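Local atomic coordinates of CrtC domain-containing protein (Fusarium vanettenii 77-13-4, PDB entry 7A0Q), a protein that probably hydrates the isoflavonoid phytoalexin kievitone, acting as a secreted fungal hydratase built from two lipocalin-like beta domains. Residues F222-P227 and I322-N327; L260-E265 and S292-F297; A317-I322 and Y336-I341; W174-P179 and T203-Q208. All blocks are in the same frame, centred on the assembly; numbering follows the deposited sequence.

Contact 1: residues F222-P227 and I322-N327; sequences FQLHIP and ITFSGN
Ile-322 sends its CD1 methyl between Phe-222 and Leu-224, and this is the close-packed part of the contact. The methyl lies 3.7 Å from CD2 of Leu-224 and also sits at the edge of the Phe-222 ring, near the ring plane, 3.8 Å from CD1. The reach follows from the torsions of Ile-322: CG1 sits between the backbone N and the carbonyl carbon (chi1 63°), and the chain then runs straight on to CD1. Phe-324, two residues along, points the same way and supplies the largest share of the buried surface. Its CE1 lies 3.9 Å from Leu-224 CD2, and its CZ is 3.8 Å from CG1 of Ile-226, which meets the ring at its edge. The same CZ approaches the carbonyl O of His-225 at 3.3 Å, an oblique approach to the ring. No hydrogen bond joins the two segments; apart from the His-225 carbonyl the contact is made by apolar side chains. The imidazole of His-225 is turned elsewhere, its NE2 donating to Gln-223 OE1 at 2.8 Å. The other side of 322-327 is looser: Thr-323 points away from 222-227, Ser-325 is exposed, and beyond Ile-226 the chain leaves the contact with the exposed Pro-227. Leu-299 of strand 295-308 touches all of Phe-222, Leu-224, Ile-322 and Phe-324. The two strands run at 63° to each other, 8.7 Å apart at closest approach, with strand 331-343 hydrogen-bonded to both, a geometry typical of side chains meeting inside a closed, eight-stranded antiparallel barrel of the lipocalin-like type.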
# COMPACT_ATOMS: atom_id res chain seq x y z
N PHE A 222 -4.65 -6.69 0.73
CA PHE A 222 -3.37 -7.35 0.59
C PHE A 222 -2.63 -6.84 -0.64
O PHE A 222 -3.21 -6.71 -1.73
CB PHE A 222 -3.52 -8.87 0.45
CG PHE A 222 -3.98 -9.55 1.70
CD1 PHE A 222 -3.07 -9.92 2.68
CD2 PHE A 222 -5.33 -9.83 1.89
CE1 PHE A 222 -3.49 -10.56 3.84
CE2 PHE A 222 -5.76 -10.48 3.05
CZ PHE A 222 -4.84 -10.84 4.02
N GLN A 223 -1.33 -6.61 -0.46
CA GLN A 223 -0.40 -6.25 -1.52
C GLN A 223 0.67 -7.33 -1.55
O GLN A 223 1.46 -7.43 -0.60
CB GLN A 223 0.21 -4.87 -1.23
CG GLN A 223 1.27 -4.46 -2.22
CD GLN A 223 2.35 -3.58 -1.62
OE1 GLN A 223 3.53 -3.84 -1.80
NE2 GLN A 223 1.94 -2.51 -0.91
N LEU A 224 0.70 -8.15 -2.59
CA LEU A 224 1.55 -9.34 -2.59
C LEU A 224 2.56 -9.35 -3.73
O LEU A 224 2.24 -9.01 -4.87
CB LEU A 224 0.71 -10.62 -2.65
CG LEU A 224 -0.41 -10.73 -1.61
CD1 LEU A 224 -1.20 -12.03 -1.82
CD2 LEU A 224 0.12 -10.60 -0.16
N HIS A 225 3.78 -9.79 -3.40
CA HIS A 225 4.86 -9.99 -4.35
C HIS A 225 5.30 -11.45 -4.31
O HIS A 225 5.41 -12.04 -3.23
CB HIS A 225 6.07 -9.10 -4.04
CG HIS A 225 5.73 -7.65 -3.95
ND1 HIS A 225 5.97 -6.77 -4.98
CD2 HIS A 225 5.12 -6.94 -2.97
CE1 HIS A 225 5.54 -5.56 -4.64
NE2 HIS A 225 5.01 -5.65 -3.42
N ILE A 226 5.54 -12.03 -5.49
CA ILE A 226 6.05 -13.40 -5.61
C ILE A 226 7.37 -13.33 -6.39
O ILE A 226 7.36 -13.33 -7.63
CB ILE A 226 5.03 -14.33 -6.29
CG1 ILE A 226 3.73 -14.33 -5.50
CG2 ILE A 226 5.60 -15.76 -6.40
CD1 ILE A 226 2.57 -15.06 -6.19
N PRO A 227 8.50 -13.23 -5.69
CA PRO A 227 9.78 -12.90 -6.36
C PRO A 227 10.17 -13.80 -7.53
O PRO A 227 10.88 -13.33 -8.43
CB PRO A 227 10.80 -13.01 -5.22
CG PRO A 227 10.01 -12.64 -4.00
CD PRO A 227 8.60 -13.14 -4.22
N ILE A 322 4.19 -8.64 5.75
CA ILE A 322 3.77 -10.03 5.86
C ILE A 322 4.64 -10.90 4.96
O ILE A 322 5.21 -10.42 3.97
CB ILE A 322 2.28 -10.23 5.48
CG1 ILE A 322 2.04 -9.86 4.01
CG2 ILE A 322 1.35 -9.44 6.42
CD1 ILE A 322 0.65 -10.21 3.48
N THR A 323 4.75 -12.18 5.30
CA THR A 323 5.32 -13.18 4.42
C THR A 323 4.28 -14.26 4.17
O THR A 323 3.29 -14.38 4.90
CB THR A 323 6.59 -13.82 5.02
OG1 THR A 323 6.25 -14.47 6.25
CG2 THR A 323 7.67 -12.77 5.28
N PHE A 324 4.47 -15.03 3.10
CA PHE A 324 3.48 -16.06 2.82
C PHE A 324 4.11 -17.20 2.04
O PHE A 324 5.15 -17.05 1.38
CB PHE A 324 2.25 -15.50 2.08
CG PHE A 324 2.55 -14.95 0.71
CD1 PHE A 324 2.86 -13.61 0.54
CD2 PHE A 324 2.48 -15.76 -0.42
CE1 PHE A 324 3.12 -13.09 -0.72
CE2 PHE A 324 2.75 -15.26 -1.68
CZ PHE A 324 3.07 -13.92 -1.83
N SER A 325 3.46 -18.35 2.13
CA SER A 325 3.70 -19.48 1.26
C SER A 325 2.39 -19.84 0.59
O SER A 325 1.31 -19.38 0.98
CB SER A 325 4.24 -20.68 2.05
OG SER A 325 3.29 -21.11 3.01
N GLY A 326 2.49 -20.66 -0.45
CA GLY A 326 1.29 -21.16 -1.10
C GLY A 326 1.65 -21.82 -2.41
O GLY A 326 2.78 -22.27 -2.61
N ASN A 327 0.66 -21.89 -3.30
CA ASN A 327 0.87 -22.43 -4.63
C ASN A 327 0.24 -21.50 -5.65
O ASN A 327 -0.72 -20.79 -5.35
CB ASN A 327 0.29 -23.85 -4.78
CG ASN A 327 -1.19 -23.85 -5.10
OD1 ASN A 327 -1.60 -23.78 -6.27
ND2 ASN A 327 -2.01 -23.93 -4.06

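Contact 2: residues L260-E265 and S292-F297; sequences LVLPLE and SGFGDF
Leu-260 and Leu-262 of one barrel strand both point at Phe-294, which follows the turn after strand 282-291 and forms a classic beta bulge: Phe-294 and Gly-295 together face Ile-291. Each leucine crosses the phenylalanine side chain at about a right angle. Leu-260 brings CD1 to the ring itself, 3.9 Å from Phe-294 CD1 and equally near CE1, whereas Leu-262 touches the base of the side chain, its CD1 3.7 Å from Phe-294 CB. The CG of Phe-294 is trans to its own backbone N (chi1 -174°), which carries the ring past Leu-262 towards Leu-260. Edge-to-face contacts with Tyr-231 and His-329, and Ile-252 of strand 245-253, surround the ring further, so the ring is buried, although the two leucines remain partly exposed. The turn lies at the surface. There Ser-292 comes close to Pro-263, and the carbonyl O of Ser-292 rests 3.7 Å from Leu-262 CD1. Strand 282-291 runs between the two segments within the barrel and ends at this turn, which lets 292-297 reach 260-265 directly. The single hydrogen bond between them is close to straight, from Ser-292 N to Pro-263 O at 2.8 Å, with an N-H...O angle of 169°.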
# COMPACT_ATOMS: atom_id res chain seq x y z
N LEU A 260 -5.55 -10.13 -14.26
CA LEU A 260 -6.56 -11.08 -13.81
C LEU A 260 -7.44 -10.43 -12.75
O LEU A 260 -6.94 -9.80 -11.82
CB LEU A 260 -5.91 -12.35 -13.24
CG LEU A 260 -4.65 -12.81 -13.99
CD1 LEU A 260 -4.04 -14.04 -13.31
CD2 LEU A 260 -4.98 -13.10 -15.45
N VAL A 261 -8.75 -10.58 -12.89
CA VAL A 261 -9.71 -10.08 -11.91
C VAL A 261 -10.48 -11.29 -11.39
O VAL A 261 -11.34 -11.85 -12.08
CB VAL A 261 -10.64 -9.02 -12.52
CG1 VAL A 261 -11.55 -8.44 -11.44
CG2 VAL A 261 -9.78 -7.93 -13.20
N LEU A 262 -10.14 -11.74 -10.17
CA LEU A 262 -10.52 -13.07 -9.72
C LEU A 262 -11.17 -13.02 -8.35
O LEU A 262 -10.69 -12.32 -7.45
CB LEU A 262 -9.29 -14.00 -9.64
CG LEU A 262 -8.38 -14.03 -10.88
CD1 LEU A 262 -7.14 -14.88 -10.62
CD2 LEU A 262 -9.15 -14.56 -12.08
N PRO A 263 -12.28 -13.74 -8.16
CA PRO A 263 -12.84 -13.87 -6.80
C PRO A 263 -11.88 -14.62 -5.89
O PRO A 263 -11.05 -15.42 -6.34
CB PRO A 263 -14.12 -14.69 -7.03
CG PRO A 263 -14.41 -14.62 -8.49
CD PRO A 263 -13.06 -14.47 -9.16
N LEU A 264 -12.01 -14.39 -4.59
CA LEU A 264 -11.21 -15.11 -3.61
C LEU A 264 -12.05 -15.44 -2.38
O LEU A 264 -13.09 -14.84 -2.12
CB LEU A 264 -9.94 -14.34 -3.20
CG LEU A 264 -10.09 -13.00 -2.47
CD1 LEU A 264 -10.34 -13.15 -0.97
CD2 LEU A 264 -8.86 -12.13 -2.71
N GLU A 265 -11.57 -16.43 -1.62
CA GLU A 265 -12.11 -16.76 -0.31
C GLU A 265 -11.10 -16.30 0.74
O GLU A 265 -9.91 -16.58 0.62
CB GLU A 265 -12.37 -18.26 -0.18
CG GLU A 265 -13.39 -18.78 -1.17
CD GLU A 265 -13.58 -20.28 -1.08
OE1 GLU A 265 -13.06 -20.89 -0.12
OE2 GLU A 265 -14.27 -20.84 -1.96
N SER A 292 -9.51 -17.75 -6.86
CA SER A 292 -10.18 -18.70 -7.75
C SER A 292 -9.40 -18.87 -9.05
O SER A 292 -9.15 -17.91 -9.77
CB SER A 292 -11.60 -18.22 -8.06
OG SER A 292 -12.33 -19.20 -8.80
N GLY A 293 -9.04 -20.12 -9.34
CA GLY A 293 -8.35 -20.46 -10.56
C GLY A 293 -6.88 -20.12 -10.58
O GLY A 293 -6.22 -20.36 -11.59
N PHE A 294 -6.34 -19.59 -9.48
CA PHE A 294 -4.98 -19.06 -9.46
C PHE A 294 -4.10 -19.75 -8.43
O PHE A 294 -3.05 -20.29 -8.79
CB PHE A 294 -5.01 -17.55 -9.22
CG PHE A 294 -3.67 -16.89 -9.33
CD1 PHE A 294 -3.11 -16.60 -10.57
CD2 PHE A 294 -2.95 -16.55 -8.19
CE1 PHE A 294 -1.87 -16.00 -10.67
CE2 PHE A 294 -1.71 -15.94 -8.29
CZ PHE A 294 -1.16 -15.67 -9.53
N GLY A 295 -4.48 -19.74 -7.15
CA GLY A 295 -3.68 -20.42 -6.15
C GLY A 295 -4.24 -20.20 -4.77
O GLY A 295 -5.26 -19.53 -4.58
N ASP A 296 -3.56 -20.78 -3.78
CA ASP A 296 -3.94 -20.56 -2.39
C ASP A 296 -2.70 -20.19 -1.60
O ASP A 296 -1.58 -20.58 -1.94
CB ASP A 296 -4.67 -21.77 -1.77
CG ASP A 296 -3.94 -23.08 -1.98
OD1 ASP A 296 -2.70 -23.09 -2.09
OD2 ASP A 296 -4.62 -24.13 -2.03
N PHE A 297 -2.92 -19.41 -0.55
CA PHE A 297 -1.83 -18.77 0.17
C PHE A 297 -2.09 -18.79 1.67
O PHE A 297 -3.23 -18.63 2.11
CB PHE A 297 -1.63 -17.32 -0.30
CG PHE A 297 -1.50 -17.19 -1.79
CD1 PHE A 297 -0.26 -17.26 -2.39
CD2 PHE A 297 -2.63 -17.07 -2.59
CE1 PHE A 297 -0.14 -17.16 -3.78
CE2 PHE A 297 -2.52 -16.98 -3.97
CZ PHE A 297 -1.28 -17.02 -4.56

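Contact 3: residues A317-I322 and Y336-I341; sequences AYEGFI and YGLVEI. With IMD (imidazole), chain F.
A beta hairpin joins 317-322 to 336-341, with Tyr-318 paired to Ile-341, Gly-320 to Val-339 and Ile-322 to Gly-337 through six backbone hydrogen bonds. The bond from Gly-320 N to Val-339 O is the straightest, 2.9 Å at 172°. In the non-hydrogen-bonded pair between Tyr-318/Ile-341 and Gly-320/Val-339, Glu-319 and Glu-340 lie side by side and point the same way, their carboxylates turned 85° against each other. Glu-319 bends at chi2 (-87°), which swings its acid group across to its partner and sets OE2 only 2.5 Å from Glu-340 OE1. The other oxygen of Glu-340, OE2, accepts a hydrogen bond from N1 of a bound imidazole at 2.6 Å and another from Trp-219 NE1. The hairpin supplies the last two strands of the C-terminal lipocalin-like barrel, and its faces serve different ends. Glu-319, Phe-321, Leu-338 and Glu-340 share the outer face, where the first three touch strands 58-66 and 72-81 of the preceding domain, Leu-338 meeting Trp-60 and Tyr-64. Tyr-318, Ile-322, Val-339 and Ile-341 look into the barrel. On this inner face Ile-322 CG2 presses on Val-339 CG1 at 3.4 Å, tighter than usual for two methyls. The ring of Tyr-318 extends over the backbone of Gly-320, which has no side chain in its way, and Val-339 CG1 meets the ring edge 4.2 Å from CD1; the OH of Tyr-318 hydrogen-bonds to Glu-304 O and Ser-301 OG. At the far end Phe-321 CE1 packs against Tyr-336 CB at 3.8 Å, while the OH of Tyr-336 hydrogen-bonds to His-202 NE2.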
# COMPACT_ATOMS: atom_id res chain seq x y z
N ALA A 317 -4.75 2.33 11.46
CA ALA A 317 -4.70 1.18 10.56
C ALA A 317 -3.64 0.19 11.00
O ALA A 317 -2.58 0.59 11.48
CB ALA A 317 -4.41 1.61 9.11
N TYR A 318 -3.93 -1.10 10.83
CA TYR A 318 -2.87 -2.09 10.83
C TYR A 318 -2.23 -2.09 9.45
O TYR A 318 -2.91 -2.33 8.44
CB TYR A 318 -3.40 -3.48 11.19
CG TYR A 318 -2.27 -4.40 11.60
CD1 TYR A 318 -1.60 -5.18 10.66
CD2 TYR A 318 -1.85 -4.46 12.93
CE1 TYR A 318 -0.55 -6.00 11.04
CE2 TYR A 318 -0.80 -5.29 13.32
CZ TYR A 318 -0.15 -6.05 12.37
OH TYR A 318 0.90 -6.86 12.74
N GLU A 319 -0.95 -1.75 9.38
CA GLU A 319 -0.24 -1.67 8.10
C GLU A 319 1.03 -2.49 8.25
O GLU A 319 2.07 -1.97 8.65
CB GLU A 319 0.05 -0.24 7.73
CG GLU A 319 -1.15 0.63 7.62
CD GLU A 319 -1.78 0.59 6.25
OE1 GLU A 319 -1.26 -0.13 5.37
OE2 GLU A 319 -2.78 1.30 6.07
N GLY A 320 0.93 -3.78 7.93
CA GLY A 320 1.94 -4.73 8.36
C GLY A 320 2.66 -5.46 7.25
O GLY A 320 2.04 -5.95 6.30
N PHE A 321 3.98 -5.51 7.36
CA PHE A 321 4.76 -6.41 6.52
C PHE A 321 4.35 -7.85 6.81
O PHE A 321 4.17 -8.23 7.97
CB PHE A 321 6.25 -6.21 6.82
CG PHE A 321 7.17 -7.03 5.96
CD1 PHE A 321 7.16 -6.90 4.58
CD2 PHE A 321 8.07 -7.91 6.55
CE1 PHE A 321 8.03 -7.64 3.79
CE2 PHE A 321 8.94 -8.66 5.77
CZ PHE A 321 8.93 -8.53 4.39
N ILE A 322 4.19 -8.64 5.75
CA ILE A 322 3.77 -10.03 5.86
C ILE A 322 4.64 -10.90 4.96
O ILE A 322 5.21 -10.42 3.97
CB ILE A 322 2.28 -10.23 5.48
CG1 ILE A 322 2.04 -9.86 4.01
CG2 ILE A 322 1.35 -9.44 6.42
CD1 ILE A 322 0.65 -10.21 3.48
N TYR A 336 6.27 -12.08 -0.13
CA TYR A 336 6.15 -11.10 0.93
C TYR A 336 5.23 -9.99 0.44
O TYR A 336 4.87 -9.93 -0.74
CB TYR A 336 7.51 -10.53 1.34
CG TYR A 336 8.19 -9.79 0.20
CD1 TYR A 336 7.90 -8.45 -0.06
CD2 TYR A 336 9.11 -10.44 -0.62
CE1 TYR A 336 8.50 -7.78 -1.13
CE2 TYR A 336 9.73 -9.77 -1.67
CZ TYR A 336 9.41 -8.44 -1.92
OH TYR A 336 10.01 -7.78 -2.96
N GLY A 337 4.87 -9.10 1.35
CA GLY A 337 4.05 -7.96 0.96
C GLY A 337 3.54 -7.23 2.17
O GLY A 337 4.23 -7.15 3.20
N LEU A 338 2.33 -6.70 2.05
CA LEU A 338 1.75 -5.90 3.12
C LEU A 338 0.27 -6.22 3.26
O LEU A 338 -0.43 -6.47 2.27
CB LEU A 338 1.95 -4.40 2.85
CG LEU A 338 1.38 -3.43 3.90
CD1 LEU A 338 2.32 -2.26 4.14
CD2 LEU A 338 -0.02 -2.93 3.47
N VAL A 339 -0.20 -6.24 4.51
CA VAL A 339 -1.63 -6.30 4.81
C VAL A 339 -2.04 -4.98 5.44
O VAL A 339 -1.34 -4.44 6.31
CB VAL A 339 -1.98 -7.49 5.73
CG1 VAL A 339 -1.30 -7.36 7.09
CG2 VAL A 339 -3.49 -7.57 5.88
N GLU A 340 -3.15 -4.43 4.95
CA GLU A 340 -3.78 -3.27 5.55
C GLU A 340 -5.11 -3.69 6.16
O GLU A 340 -5.92 -4.34 5.49
CB GLU A 340 -3.99 -2.17 4.52
CG GLU A 340 -4.85 -1.04 5.01
CD GLU A 340 -4.99 0.05 3.98
OE1 GLU A 340 -4.12 0.94 3.95
OE2 GLU A 340 -5.95 0.00 3.19
N ILE A 341 -5.33 -3.33 7.42
CA ILE A 341 -6.61 -3.56 8.09
C ILE A 341 -7.11 -2.21 8.57
O ILE A 341 -6.45 -1.56 9.39
CB ILE A 341 -6.49 -4.54 9.27
CG1 ILE A 341 -5.78 -5.82 8.84
CG2 ILE A 341 -7.88 -4.87 9.78
CD1 ILE A 341 -5.55 -6.80 9.98
N1 IMD F . -4.86 0.68 0.90
C2 IMD F . -5.02 0.39 -0.41
N3 IMD F . -3.97 0.91 -1.09
C4 IMD F . -3.14 1.50 -0.21
C5 IMD F . -3.70 1.36 1.04

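Contact 4: residues W174-P179 and T203-Q208; sequences WEFGLP and TWYDRQ. With IMD (imidazole), chain F.
Trp-204 meets Pro-179 with one face of its indole, Pro-179 CB approaching CE3 at 3.4 Å. At the other end of the ring its NE1 donates a nearly straight bond to OD1 of Asp-206 (2.8 Å), which fixes the turn of both groups; Gly-177 CA, bearing no side chain, packs 3.7 Å from Trp-204 NE1. Tyr-205 points to the opposite face of the sheet alongside Leu-178: Tyr-205 CD2 touches Leu-178 CD1 at 3.8 Å, and the Tyr-205 OH is hydrogen-bonded to Gln-51 OE1. The backbones of Tyr-205 and Leu-178 exchange a pair of hydrogen bonds. Asp-206 turns OD2 toward Glu-175 OE2, 2.6 Å away, with the carboxylate planes 78° apart. The same OD2 accepts a hydrogen bond from N3 of the bound imidazole at 2.8 Å, while OE1 of Glu-175 is held by Trp-236 NE1. Arg-207 lays its CB over one face of the Phe-176 ring, a CH-pi contact of 3.8 Å to the centroid. Its bend at chi2 (73°) carries the guanidinium to the carbonyls of Gly-56, Ser-58 and Ser-50 and into a cation-pi contact with Trp-59. Gln-208 stacks its amide on the Glu-175 carboxylate, the planes 14° apart, while its NE2 hydrogen-bonds to Thr-173 OG1. The antiparallel pair lies inside the N-terminal domain, strand 202-210 being flanked by 171-189 and 58-66, and Trp-204, Glu-175 and Gln-208 face strand 232-240 of the C-terminal barrel.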
# COMPACT_ATOMS: atom_id res chain seq x y z
N TRP A 174 -11.33 4.75 -7.65
CA TRP A 174 -10.34 4.63 -8.71
C TRP A 174 -9.01 4.37 -8.03
O TRP A 174 -8.66 5.08 -7.09
CB TRP A 174 -10.26 5.91 -9.56
CG TRP A 174 -11.50 6.15 -10.36
CD1 TRP A 174 -11.71 5.78 -11.65
CD2 TRP A 174 -12.69 6.79 -9.92
NE1 TRP A 174 -12.98 6.15 -12.05
CE2 TRP A 174 -13.60 6.77 -11.00
CE3 TRP A 174 -13.09 7.37 -8.71
CZ2 TRP A 174 -14.88 7.32 -10.91
CZ3 TRP A 174 -14.37 7.91 -8.62
CH2 TRP A 174 -15.25 7.88 -9.71
N GLU A 175 -8.29 3.34 -8.48
CA GLU A 175 -7.07 2.95 -7.77
C GLU A 175 -6.08 2.30 -8.73
O GLU A 175 -6.45 1.41 -9.50
CB GLU A 175 -7.39 1.97 -6.63
CG GLU A 175 -6.15 1.55 -5.81
CD GLU A 175 -6.35 0.25 -5.02
OE1 GLU A 175 -7.37 -0.45 -5.24
OE2 GLU A 175 -5.48 -0.08 -4.20
N PHE A 176 -4.82 2.74 -8.67
CA PHE A 176 -3.74 2.02 -9.35
C PHE A 176 -2.55 1.87 -8.42
O PHE A 176 -2.31 2.69 -7.53
CB PHE A 176 -3.32 2.69 -10.68
CG PHE A 176 -2.76 4.09 -10.55
CD1 PHE A 176 -3.60 5.20 -10.68
CD2 PHE A 176 -1.41 4.29 -10.37
CE1 PHE A 176 -3.10 6.48 -10.60
CE2 PHE A 176 -0.90 5.59 -10.28
CZ PHE A 176 -1.75 6.67 -10.39
N GLY A 177 -1.82 0.78 -8.62
CA GLY A 177 -0.60 0.50 -7.89
C GLY A 177 0.57 0.47 -8.85
O GLY A 177 0.45 -0.04 -9.96
N LEU A 178 1.70 1.01 -8.40
CA LEU A 178 2.96 0.91 -9.14
C LEU A 178 3.86 0.03 -8.28
O LEU A 178 4.42 0.51 -7.29
CB LEU A 178 3.58 2.29 -9.35
CG LEU A 178 2.63 3.31 -10.00
CD1 LEU A 178 3.24 4.71 -10.11
CD2 LEU A 178 2.14 2.80 -11.35
N PRO A 179 4.00 -1.27 -8.59
CA PRO A 179 4.42 -2.23 -7.56
C PRO A 179 5.90 -2.26 -7.19
O PRO A 179 6.24 -2.51 -6.03
CB PRO A 179 4.01 -3.59 -8.14
CG PRO A 179 3.13 -3.29 -9.27
CD PRO A 179 3.49 -1.94 -9.79
N THR A 203 9.62 0.21 -4.31
CA THR A 203 8.50 0.87 -3.65
C THR A 203 7.22 0.53 -4.40
O THR A 203 7.17 0.60 -5.63
CB THR A 203 8.70 2.40 -3.61
OG1 THR A 203 9.83 2.70 -2.79
CG2 THR A 203 7.47 3.12 -3.03
N TRP A 204 6.18 0.16 -3.65
CA TRP A 204 4.83 0.07 -4.18
C TRP A 204 4.17 1.39 -3.85
O TRP A 204 3.98 1.72 -2.67
CB TRP A 204 4.06 -1.10 -3.58
CG TRP A 204 2.63 -1.24 -4.08
CD1 TRP A 204 1.62 -0.31 -4.02
CD2 TRP A 204 2.07 -2.39 -4.72
NE1 TRP A 204 0.46 -0.82 -4.57
CE2 TRP A 204 0.71 -2.10 -5.00
CE3 TRP A 204 2.57 -3.65 -5.06
CZ2 TRP A 204 -0.14 -3.02 -5.62
CZ3 TRP A 204 1.72 -4.57 -5.66
CH2 TRP A 204 0.39 -4.25 -5.94
N TYR A 205 3.85 2.16 -4.88
CA TYR A 205 3.10 3.40 -4.74
C TYR A 205 1.65 3.12 -5.12
O TYR A 205 1.38 2.56 -6.18
CB TYR A 205 3.71 4.48 -5.64
CG TYR A 205 2.89 5.74 -5.72
CD1 TYR A 205 3.00 6.71 -4.72
CD2 TYR A 205 2.01 5.96 -6.78
CE1 TYR A 205 2.25 7.87 -4.78
CE2 TYR A 205 1.25 7.12 -6.84
CZ TYR A 205 1.38 8.07 -5.84
OH TYR A 205 0.64 9.22 -5.91
N ASP A 206 0.72 3.48 -4.23
CA ASP A 206 -0.69 3.22 -4.48
C ASP A 206 -1.46 4.54 -4.44
O ASP A 206 -1.37 5.30 -3.47
CB ASP A 206 -1.28 2.24 -3.45
CG ASP A 206 -2.37 1.39 -4.05
OD1 ASP A 206 -2.05 0.47 -4.82
OD2 ASP A 206 -3.55 1.66 -3.76
N ARG A 207 -2.23 4.79 -5.49
CA ARG A 207 -3.00 6.02 -5.64
C ARG A 207 -4.47 5.68 -5.70
O ARG A 207 -4.88 4.84 -6.51
CB ARG A 207 -2.57 6.74 -6.92
CG ARG A 207 -3.41 7.93 -7.27
CD ARG A 207 -3.15 9.10 -6.35
NE ARG A 207 -3.95 10.25 -6.80
CZ ARG A 207 -4.86 10.88 -6.05
NH1 ARG A 207 -5.09 10.50 -4.78
NH2 ARG A 207 -5.52 11.91 -6.56
N GLN A 208 -5.28 6.31 -4.85
CA GLN A 208 -6.69 5.95 -4.76
C GLN A 208 -7.52 7.18 -4.48
O GLN A 208 -7.19 7.97 -3.60
CB GLN A 208 -6.93 4.91 -3.67
CG GLN A 208 -8.37 4.39 -3.65
CD GLN A 208 -8.53 3.14 -2.81
OE1 GLN A 208 -7.59 2.69 -2.16
NE2 GLN A 208 -9.74 2.58 -2.81
N1 IMD F . -4.86 0.68 0.90
C2 IMD F . -5.02 0.39 -0.41
N3 IMD F . -3.97 0.91 -1.09
C4 IMD F . -3.14 1.50 -0.21
C5 IMD F . -3.70 1.36 1.04

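Contacts 1, 2 and 3 belong to the C-terminal barrel, contact 4 to the preceding domain. Contacts 1 and 3 share Ile-322, and strand 331-343 is bonded to 222-227 by Gln-223 N to Leu-338 O, 2.9 Å. Contact 2 meets contact 1 where Phe-324 CE2 packs on Phe-297 CD1 at 3.7 Å, but lies about 20 Å from contact 4, centre to centre. Across the domain interface Gln-223 CG touches Trp-204 CE3 at 3.2 Å. The segments of contacts 3 and 4 do not touch (centres about 15 Å, nearest atoms about 6 Å apart), yet one imidazole, probably from crystallisation, bridges Glu-340 and Asp-206. This acidic site, its carboxylates held by tryptophan N-H groups, may mark an interdomain ligand pocket.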